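Local structure of thiosulfate sulfurtransferase RDL2, mitochondrial (Saccharomyces cerevisiae, 6K6R) at residues I71-A76 with G109-T114; K31-D36 with D47-V52; K61-P66 with T135-K140. The protein catalyses the transfer of sulfane sulfur from thiosulfate to cyanide, giving thiocyanate and sulfite, as a single-domain mitochondrial rhodanese. All blocks are in the same frame, centred on the assembly; numbering follows the deposited sequence.

Contact 1: I71-A76 with G109-T114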
loop_
_atom_site.group_PDB
_atom_site.type_symbol
_atom_site.label_atom_id
_atom_site.label_comp_id
_atom_site.label_asym_id
_atom_site.label_seq_id
_atom_site.Cartn_x
_atom_site.Cartn_y
_atom_site.Cartn_z
ATOM N N ILE A 71 2.256 0.911 5.931
ATOM C CA ILE A 71 1.170 0.951 6.906
ATOM C C ILE A 71 0.893 -0.485 7.339
ATOM O O ILE A 71 0.119 -1.192 6.678
ATOM C CB ILE A 71 -0.084 1.627 6.330
ATOM C CG1 ILE A 71 0.241 3.049 5.867
ATOM C CG2 ILE A 71 -1.199 1.656 7.362
ATOM C CD1 ILE A 71 -0.975 3.851 5.453
ATOM N N PRO A 72 1.505 -0.957 8.425
ATOM C CA PRO A 72 1.369 -2.373 8.793
ATOM C C PRO A 72 -0.034 -2.680 9.297
ATOM O O PRO A 72 -0.535 -2.033 10.219
ATOM C CB PRO A 72 2.425 -2.560 9.888
ATOM C CG PRO A 72 2.608 -1.203 10.475
ATOM C CD PRO A 72 2.330 -0.203 9.384
ATOM N N VAL A 73 -0.665 -3.681 8.682
ATOM C CA VAL A 73 -2.051 -3.999 9.004
ATOM C C VAL A 73 -2.143 -4.784 10.310
ATOM O O VAL A 73 -3.059 -4.569 11.110
ATOM C CB VAL A 73 -2.707 -4.750 7.828
ATOM C CG1 VAL A 73 -1.856 -5.939 7.402
ATOM C CG2 VAL A 73 -4.119 -5.190 8.186
ATOM N N ASN A 74 -1.196 -5.694 10.554
ATOM C CA ASN A 74 -1.210 -6.461 11.795
ATOM C C ASN A 74 -0.963 -5.560 13.000
ATOM O O ASN A 74 -1.672 -5.648 14.010
ATOM C CB ASN A 74 -0.165 -7.576 11.741
ATOM C CG ASN A 74 -0.616 -8.760 10.911
ATOM O OD1 ASN A 74 -1.803 -8.920 10.627
ATOM N ND2 ASN A 74 0.333 -9.599 10.516
ATOM N N SER A 75 0.039 -4.684 12.913
ATOM C CA SER A 75 0.371 -3.823 14.044
ATOM C C SER A 75 -0.683 -2.742 14.248
ATOM O O SER A 75 -1.194 -2.562 15.358
ATOM C CB SER A 75 1.752 -3.197 13.842
ATOM O OG SER A 75 2.777 -4.162 14.000
ATOM N N ALA A 76 -1.021 -2.009 13.187
ATOM C CA ALA A 76 -1.933 -0.867 13.270
ATOM C C ALA A 76 -3.031 -1.003 12.224
ATOM O O ALA A 76 -2.984 -0.358 11.168
ATOM C CB ALA A 76 -1.178 0.451 13.098
ATOM N N GLY A 109 -1.106 -14.365 2.794
ATOM C CA GLY A 109 -2.312 -14.544 3.574
ATOM C C GLY A 109 -3.369 -13.525 3.200
ATOM O O GLY A 109 -3.546 -13.210 2.020
ATOM N N VAL A 110 -4.062 -12.988 4.198
ATOM C CA VAL A 110 -5.170 -12.071 3.975
ATOM C C VAL A 110 -4.827 -10.656 4.441
ATOM O O VAL A 110 -5.724 -9.849 4.675
ATOM C CB VAL A 110 -6.452 -12.584 4.651
ATOM C CG1 VAL A 110 -6.809 -13.964 4.126
ATOM C CG2 VAL A 110 -6.274 -12.619 6.162
ATOM N N ARG A 111 -3.536 -10.341 4.569
ATOM C CA ARG A 111 -3.141 -9.045 5.111
ATOM C C ARG A 111 -3.561 -7.904 4.190
ATOM O O ARG A 111 -4.211 -6.949 4.628
ATOM C CB ARG A 111 -1.633 -9.014 5.356
ATOM C CG ARG A 111 -1.209 -9.648 6.669
ATOM C CD ARG A 111 0.196 -10.220 6.580
ATOM N NE ARG A 111 1.173 -9.375 7.260
ATOM C CZ ARG A 111 2.483 -9.422 7.040
ATOM N NH1 ARG A 111 2.980 -10.273 6.155
ATOM N NH2 ARG A 111 3.297 -8.615 7.707
ATOM N N ALA A 112 -3.195 -7.985 2.907
ATOM C CA ALA A 112 -3.540 -6.915 1.977
ATOM C C ALA A 112 -5.047 -6.816 1.778
ATOM O O ALA A 112 -5.594 -5.713 1.665
ATOM C CB ALA A 112 -2.839 -7.132 0.638
ATOM N N LYS A 113 -5.733 -7.961 1.730
ATOM C CA LYS A 113 -7.185 -7.946 1.601
ATOM C C LYS A 113 -7.836 -7.263 2.797
ATOM O O LYS A 113 -8.816 -6.524 2.646
ATOM C CB LYS A 113 -7.710 -9.373 1.441
ATOM C CG LYS A 113 -9.224 -9.495 1.488
ATOM C CD LYS A 113 -9.682 -10.872 1.038
ATOM C CE LYS A 113 -10.752 -10.771 -0.039
ATOM N NZ LYS A 113 -12.075 -10.392 0.528
ATOM N N THR A 114 -7.295 -7.489 3.997
ATOM C CA THR A 114 -7.850 -6.856 5.188
ATOM C C THR A 114 -7.553 -5.362 5.212
ATOM O O THR A 114 -8.394 -4.563 5.643
ATOM C CB THR A 114 -7.302 -7.530 6.446
ATOM O OG1 THR A 114 -7.321 -8.953 6.277
ATOM C CG2 THR A 114 -8.143 -7.163 7.653
HETATM O O HOH W 1 1.219 -6.857 8.878
#
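Val73 presses its CG1 methyl against the aliphatic root of Arg111, with CG1 3.7 Å from Arg111 CB and nearly as close to CG. This is the tightly packed part of the contact. Val73 is buried, and its CG1 lies between its own backbone N and carbonyl carbon (chi1 52°), a costly rotamer that leaves both methyls turned to the helix. The other methyl, CG2, rests more loosely near Thr114 CB at 4.3 Å. A compact branched residue suits this place, because one side chain can touch two residues of the helix, Arg111 and Thr114. The helix is the one that follows the active-site loop of the rhodanese fold: Cys106, the persulfide-bearing cysteine, precedes it by a few residues, and Val110 is its N-cap residue. The backbone N of Thr114 bonds to Val110 O at 2.9 Å in its first turn. The segment 71-76, by contrast, belongs to the loop leaving strand 69-70. Towards solvent the fit changes character. Asn74 ND2 comes within 3.4 Å of Arg111 NE, but both are donors, so the pair, its amide and guanidinium planes 17° apart, is a close approach and not a bond. A water joins the two segments instead, accepting from Asn74 N at 3.2 Å and from Arg111 NH2 at 3.0 Å while lying in the guanidinium plane, at its edge. The arginine chain bends at chi3 (104°), which carries the guanidinium to this water and to the salt bridge of NH2 with Glu59.

Contact 2: K31-D36 with D47-V52; sequences KIYTFD and DKKLLV
Lys49 reaches out to Tyr33, and its NZ donates a weak hydrogen bond, 3.3 Å, to Tyr33 OH. The pair spans one face of the parallel rhodanese sheet, whose strand order 1-5-4-2-3 places 31-32 at one border and 49-53 three places away. Two long side chains are therefore needed to bridge the gap, since the CA atoms of Tyr33 and Lys49 are 12.1 Å apart. NZ approaches at the edge of the phenol ring, near its plane, and the lysine tail meets the oxygen too, with CD 3.9 Å from Tyr33 OH. The chain can do this because it runs extended beyond CG, all its outer torsions near 180°. Lysine suits a partly exposed strand position whose methylenes can pack on Leu41 and Ile103 while the ammonium end reaches across to the phenol and Glu101; tyrosine offers a buried ring with a polar end. That end has a stronger partner in the next shell, Glu101 on strand 101-104, which hydrogen-bonds Tyr33 OH and forms a long, weak ion pair with Lys49. Its carboxylate probably also eases the like charges gathered here. Further out, the backbone of Glu101 is bonded to Lys48 and Leu50, and Tyr33 is tied to Ile129, which ties the two segments into the sheet. At the outer margin Lys31 NZ stands 4.3 Å from Lys49 NZ.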
loop_
_atom_site.group_PDB
_atom_site.type_symbol
_atom_site.label_atom_id
_atom_site.label_comp_id
_atom_site.label_asym_id
_atom_site.label_seq_id
_atom_site.Cartn_x
_atom_site.Cartn_y
_atom_site.Cartn_z
ATOM N N LYS A 31 -9.241 -2.220 -7.732
ATOM C CA LYS A 31 -8.718 -2.482 -9.065
ATOM C C LYS A 31 -7.478 -3.365 -8.978
ATOM O O LYS A 31 -6.583 -3.117 -8.166
ATOM C CB LYS A 31 -8.389 -1.161 -9.761
ATOM C CG LYS A 31 -7.790 -1.295 -11.150
ATOM C CD LYS A 31 -7.338 0.067 -11.656
ATOM C CE LYS A 31 -6.814 0.002 -13.080
ATOM N NZ LYS A 31 -6.317 1.330 -13.535
ATOM N N ILE A 32 -7.428 -4.396 -9.814
ATOM C CA ILE A 32 -6.347 -5.375 -9.782
ATOM C C ILE A 32 -5.208 -4.888 -10.668
ATOM O O ILE A 32 -5.412 -4.581 -11.849
ATOM C CB ILE A 32 -6.842 -6.760 -10.229
ATOM C CG1 ILE A 32 -8.078 -7.185 -9.429
ATOM C CG2 ILE A 32 -5.738 -7.792 -10.083
ATOM C CD1 ILE A 32 -9.397 -6.941 -10.143
ATOM N N TYR A 33 -4.007 -4.820 -10.099
ATOM C CA TYR A 33 -2.820 -4.359 -10.804
ATOM C C TYR A 33 -1.875 -5.525 -11.065
ATOM O O TYR A 33 -1.828 -6.493 -10.302
ATOM C CB TYR A 33 -2.091 -3.273 -10.005
ATOM C CG TYR A 33 -2.760 -1.918 -10.051
ATOM C CD1 TYR A 33 -3.909 -1.664 -9.315
ATOM C CD2 TYR A 33 -2.239 -0.892 -10.829
ATOM C CE1 TYR A 33 -4.524 -0.426 -9.354
ATOM C CE2 TYR A 33 -2.847 0.349 -10.875
ATOM C CZ TYR A 33 -3.987 0.576 -10.136
ATOM O OH TYR A 33 -4.594 1.810 -10.178
ATOM N N THR A 34 -1.115 -5.421 -12.152
ATOM C CA THR A 34 -0.160 -6.445 -12.537
ATOM C C THR A 34 1.259 -5.979 -12.219
ATOM O O THR A 34 1.485 -4.863 -11.746
ATOM C CB THR A 34 -0.305 -6.787 -14.021
ATOM O OG1 THR A 34 -0.074 -5.611 -14.806
ATOM C CG2 THR A 34 -1.700 -7.317 -14.309
ATOM N N PHE A 35 2.229 -6.857 -12.487
ATOM C CA PHE A 35 3.628 -6.520 -12.239
ATOM C C PHE A 35 4.048 -5.294 -13.040
ATOM O O PHE A 35 4.684 -4.378 -12.506
ATOM C CB PHE A 35 4.519 -7.719 -12.574
ATOM C CG PHE A 35 5.992 -7.445 -12.433
ATOM C CD1 PHE A 35 6.636 -7.649 -11.224
ATOM C CD2 PHE A 35 6.736 -6.997 -13.514
ATOM C CE1 PHE A 35 7.991 -7.402 -11.092
ATOM C CE2 PHE A 35 8.089 -6.746 -13.388
ATOM C CZ PHE A 35 8.718 -6.949 -12.176
ATOM N N ASP A 36 3.695 -5.259 -14.328
ATOM C CA ASP A 36 4.106 -4.149 -15.181
ATOM C C ASP A 36 3.462 -2.839 -14.742
ATOM O O ASP A 36 4.110 -1.787 -14.763
ATOM C CB ASP A 36 3.763 -4.454 -16.638
ATOM C CG ASP A 36 4.801 -5.330 -17.310
ATOM O OD1 ASP A 36 5.973 -5.304 -16.878
ATOM O OD2 ASP A 36 4.444 -6.049 -18.266
ATOM N N ASP A 47 0.970 11.155 -8.796
ATOM C CA ASP A 47 0.465 11.857 -7.622
ATOM C C ASP A 47 -0.957 11.449 -7.257
ATOM O O ASP A 47 -1.405 11.760 -6.147
ATOM C CB ASP A 47 0.528 13.370 -7.847
ATOM C CG ASP A 47 0.850 14.135 -6.575
ATOM O OD1 ASP A 47 1.983 13.997 -6.068
ATOM O OD2 ASP A 47 -0.028 14.876 -6.085
ATOM N N LYS A 48 -1.674 10.769 -8.153
ATOM C CA LYS A 48 -3.025 10.312 -7.853
ATOM C C LYS A 48 -3.047 9.003 -7.076
ATOM O O LYS A 48 -4.068 8.684 -6.457
ATOM C CB LYS A 48 -3.822 10.136 -9.148
ATOM C CG LYS A 48 -4.297 11.430 -9.788
ATOM C CD LYS A 48 -5.149 11.140 -11.016
ATOM C CE LYS A 48 -5.015 12.233 -12.066
ATOM N NZ LYS A 48 -6.161 13.184 -12.030
ATOM N N LYS A 49 -1.955 8.243 -7.094
ATOM C CA LYS A 49 -1.936 6.892 -6.554
ATOM C C LYS A 49 -0.819 6.746 -5.530
ATOM O O LYS A 49 0.166 7.490 -5.537
ATOM C CB LYS A 49 -1.764 5.854 -7.673
ATOM C CG LYS A 49 -2.500 6.213 -8.955
ATOM C CD LYS A 49 -2.460 5.083 -9.968
ATOM C CE LYS A 49 -3.283 5.428 -11.199
ATOM N NZ LYS A 49 -3.442 4.263 -12.114
ATOM N N LEU A 50 -0.989 5.767 -4.643
ATOM C CA LEU A 50 -0.014 5.463 -3.604
ATOM C C LEU A 50 0.073 3.955 -3.434
ATOM O O LEU A 50 -0.951 3.291 -3.243
ATOM C CB LEU A 50 -0.395 6.117 -2.270
ATOM C CG LEU A 50 -0.143 7.617 -2.118
ATOM C CD1 LEU A 50 -1.098 8.208 -1.096
ATOM C CD2 LEU A 50 1.300 7.882 -1.721
ATOM N N LEU A 51 1.288 3.419 -3.503
ATOM C CA LEU A 51 1.524 2.000 -3.272
ATOM C C LEU A 51 1.754 1.777 -1.782
ATOM O O LEU A 51 2.716 2.301 -1.212
ATOM C CB LEU A 51 2.716 1.512 -4.092
ATOM C CG LEU A 51 2.526 1.580 -5.609
ATOM C CD1 LEU A 51 3.852 1.815 -6.315
ATOM C CD2 LEU A 51 1.857 0.316 -6.123
ATOM N N VAL A 52 0.871 1.005 -1.153
ATOM C CA VAL A 52 0.864 0.820 0.294
ATOM C C VAL A 52 1.411 -0.565 0.613
ATOM O O VAL A 52 0.845 -1.579 0.188
ATOM C CB VAL A 52 -0.543 1.000 0.881
ATOM C CG1 VAL A 52 -0.546 0.657 2.363
ATOM C CG2 VAL A 52 -1.033 2.422 0.657
#

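Contact 3: K61-P66 with T135-K140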
loop_
_atom_site.group_PDB
_atom_site.type_symbol
_atom_site.label_atom_id
_atom_site.label_comp_id
_atom_site.label_asym_id
_atom_site.label_seq_id
_atom_site.Cartn_x
_atom_site.Cartn_y
_atom_site.Cartn_z
ATOM N N LYS A 61 12.600 -4.158 6.350
ATOM C CA LYS A 61 14.050 -4.026 6.445
ATOM C C LYS A 61 14.763 -4.904 5.426
ATOM O O LYS A 61 15.857 -4.558 4.966
ATOM C CB LYS A 61 14.519 -4.373 7.859
ATOM C CG LYS A 61 14.002 -3.437 8.939
ATOM C CD LYS A 61 14.667 -2.073 8.859
ATOM C CE LYS A 61 14.549 -1.328 10.178
ATOM N NZ LYS A 61 15.244 -2.044 11.283
ATOM N N ASP A 62 14.162 -6.039 5.059
ATOM C CA ASP A 62 14.792 -6.926 4.085
ATOM C C ASP A 62 14.725 -6.341 2.681
ATOM O O ASP A 62 15.711 -6.386 1.935
ATOM C CB ASP A 62 14.130 -8.303 4.128
ATOM C CG ASP A 62 14.526 -9.101 5.355
ATOM O OD1 ASP A 62 15.413 -8.640 6.105
ATOM O OD2 ASP A 62 13.950 -10.187 5.571
ATOM N N TYR A 63 13.573 -5.792 2.299
ATOM C CA TYR A 63 13.440 -5.109 1.019
ATOM C C TYR A 63 12.235 -4.186 1.074
ATOM O O TYR A 63 11.126 -4.631 1.386
ATOM C CB TYR A 63 13.286 -6.093 -0.146
ATOM C CG TYR A 63 12.878 -5.416 -1.439
ATOM C CD1 TYR A 63 13.807 -4.721 -2.203
ATOM C CD2 TYR A 63 11.563 -5.458 -1.887
ATOM C CE1 TYR A 63 13.440 -4.094 -3.380
ATOM C CE2 TYR A 63 11.187 -4.831 -3.063
ATOM C CZ TYR A 63 12.130 -4.152 -3.804
ATOM O OH TYR A 63 11.762 -3.528 -4.976
ATOM N N LYS A 64 12.453 -2.913 0.762
ATOM C CA LYS A 64 11.385 -1.934 0.618
ATOM C C LYS A 64 11.224 -1.613 -0.860
ATOM O O LYS A 64 12.189 -1.206 -1.518
ATOM C CB LYS A 64 11.684 -0.661 1.408
ATOM C CG LYS A 64 10.586 0.391 1.308
ATOM C CD LYS A 64 10.900 1.618 2.148
ATOM C CE LYS A 64 11.111 2.846 1.275
ATOM N NZ LYS A 64 9.820 3.452 0.838
ATOM N N MET A 65 10.022 -1.806 -1.379
ATOM C CA MET A 65 9.734 -1.391 -2.745
ATOM C C MET A 65 9.786 0.129 -2.810
ATOM O O MET A 65 9.068 0.794 -2.053
ATOM C CB MET A 65 8.369 -1.908 -3.186
ATOM C CG MET A 65 8.164 -1.896 -4.691
ATOM S SD MET A 65 6.598 -2.641 -5.179
ATOM C CE MET A 65 5.551 -1.197 -5.236
ATOM N N PRO A 66 10.625 0.717 -3.662
ATOM C CA PRO A 66 10.751 2.180 -3.679
ATOM C C PRO A 66 9.421 2.859 -3.974
ATOM O O PRO A 66 8.558 2.312 -4.663
ATOM C CB PRO A 66 11.776 2.440 -4.792
ATOM C CG PRO A 66 11.880 1.153 -5.557
ATOM C CD PRO A 66 11.565 0.065 -4.589
ATOM N N THR A 135 7.934 -11.358 -2.355
ATOM C CA THR A 135 8.774 -12.438 -2.863
ATOM C C THR A 135 8.508 -12.690 -4.343
ATOM O O THR A 135 9.448 -12.859 -5.130
ATOM C CB THR A 135 8.537 -13.713 -2.052
ATOM O OG1 THR A 135 8.878 -13.479 -0.679
ATOM C CG2 THR A 135 9.380 -14.857 -2.591
ATOM N N GLU A 136 7.232 -12.716 -4.737
ATOM C CA GLU A 136 6.888 -12.862 -6.148
ATOM C C GLU A 136 7.388 -11.677 -6.962
ATOM O O GLU A 136 7.872 -11.844 -8.087
ATOM C CB GLU A 136 5.374 -13.015 -6.300
ATOM C CG GLU A 136 4.930 -13.618 -7.623
ATOM C CD GLU A 136 3.422 -13.605 -7.793
ATOM O OE1 GLU A 136 2.713 -14.052 -6.866
ATOM O OE2 GLU A 136 2.945 -13.151 -8.854
ATOM N N TRP A 137 7.275 -10.468 -6.406
ATOM C CA TRP A 137 7.751 -9.273 -7.093
ATOM C C TRP A 137 9.259 -9.329 -7.308
ATOM O O TRP A 137 9.751 -9.071 -8.413
ATOM C CB TRP A 137 7.353 -8.034 -6.288
ATOM C CG TRP A 137 8.201 -6.818 -6.518
ATOM C CD1 TRP A 137 9.362 -6.492 -5.876
ATOM C CD2 TRP A 137 7.936 -5.747 -7.433
ATOM N NE1 TRP A 137 9.843 -5.294 -6.346
ATOM C CE2 TRP A 137 8.985 -4.815 -7.301
ATOM C CE3 TRP A 137 6.917 -5.490 -8.355
ATOM C CZ2 TRP A 137 9.044 -3.647 -8.058
ATOM C CZ3 TRP A 137 6.978 -4.329 -9.105
ATOM C CH2 TRP A 137 8.034 -3.423 -8.952
ATOM N N LEU A 138 10.010 -9.671 -6.258
ATOM C CA LEU A 138 11.461 -9.761 -6.384
ATOM C C LEU A 138 11.881 -10.917 -7.282
ATOM O O LEU A 138 12.924 -10.840 -7.940
ATOM C CB LEU A 138 12.101 -9.906 -5.003
ATOM C CG LEU A 138 11.995 -8.697 -4.073
ATOM C CD1 LEU A 138 12.468 -9.049 -2.671
ATOM C CD2 LEU A 138 12.791 -7.534 -4.629
ATOM N N ALA A 139 11.088 -11.991 -7.324
ATOM C CA ALA A 139 11.430 -13.122 -8.179
ATOM C C ALA A 139 11.329 -12.762 -9.654
ATOM O O ALA A 139 12.036 -13.346 -10.484
ATOM C CB ALA A 139 10.532 -14.316 -7.859
ATOM N N LYS A 140 10.467 -11.806 -10.001
ATOM C CA LYS A 140 10.288 -11.367 -11.377
ATOM C C LYS A 140 11.176 -10.178 -11.737
ATOM O O LYS A 140 10.914 -9.500 -12.736
ATOM C CB LYS A 140 8.819 -11.026 -11.633
ATOM C CG LYS A 140 7.875 -12.208 -11.458
ATOM C CD LYS A 140 6.418 -11.773 -11.498
ATOM C CE LYS A 140 5.485 -12.974 -11.454
ATOM N NZ LYS A 140 5.624 -13.831 -12.663
#
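The helix 134-139, close to the C-terminal end of the rhodanese domain, is joined here to the loop that leads from helix 57-60 to strand 69-70. Four side chains meet: Tyr63 and Met65 of the loop, Trp137 and Leu138 of the helix. Trp137 NE1 donates a hydrogen bond to Tyr63 OH at 2.9 Å, with an N-H...O angle of 155° and the oxygen tilted 16° out of the indole plane. The two rings touch rim to rim, neither over the other's face. Instead each has a face occupied by something else. Leu138 sets its CD2 methyl almost exactly over the centre of the phenol, 3.4 Å from the centroid, in a CH-pi contact. Met65 does the same for indole: its SD stands 3.9 Å from the centroid of the six-membered ring, a Met-aromatic contact. The Met65 chain leaves the backbone extended (chi1 -162°) and bends only at chi3, which places SD over the indole. Methionine suits this place because its flexible, polarisable thioether can set the sulfur over the indole face, and tyrosine because it combines a broad face for leucine with a hydroxyl for the indole N-H. Exchanging Tyr63 for an alanine would probably leave the indole N-H without this acceptor and strip Leu138 CD2 of the ring beneath it. Leu138 also packs on Ala143. Met65 and Trp137 both rest on Val38 of helix 35-43, and Trp137 meets Phe35 of that helix, so helix 134-139, helix 35-43 and the loop 61-66 come together.

In the fold
Contact 2 comes first along the chain, and contact 1 is nested inside the long loop that contact 3 closes. Their centres lie 15 to 17 Å apart, with contacts 1 and 2 on opposite sides of the chain's centre. The parallel sheet connects them: contact 2 bridges strands 31-32 and 49-53, and the loop 61-66 of contact 3 leads into strand 69-70, the border strand that the loop of contact 1 leaves. Contacts 2 and 3 meet through Phe35 and Trp137 and through Leu51 and Met65; contacts 1 and 2 meet where Ile71 CB lies 4.1 Å from Val52 CG1. Contact 3 sets helix 134-139 against the loop before strand 69-70, contact 1 the loop after it against helix 111-121, behind the active-site loop.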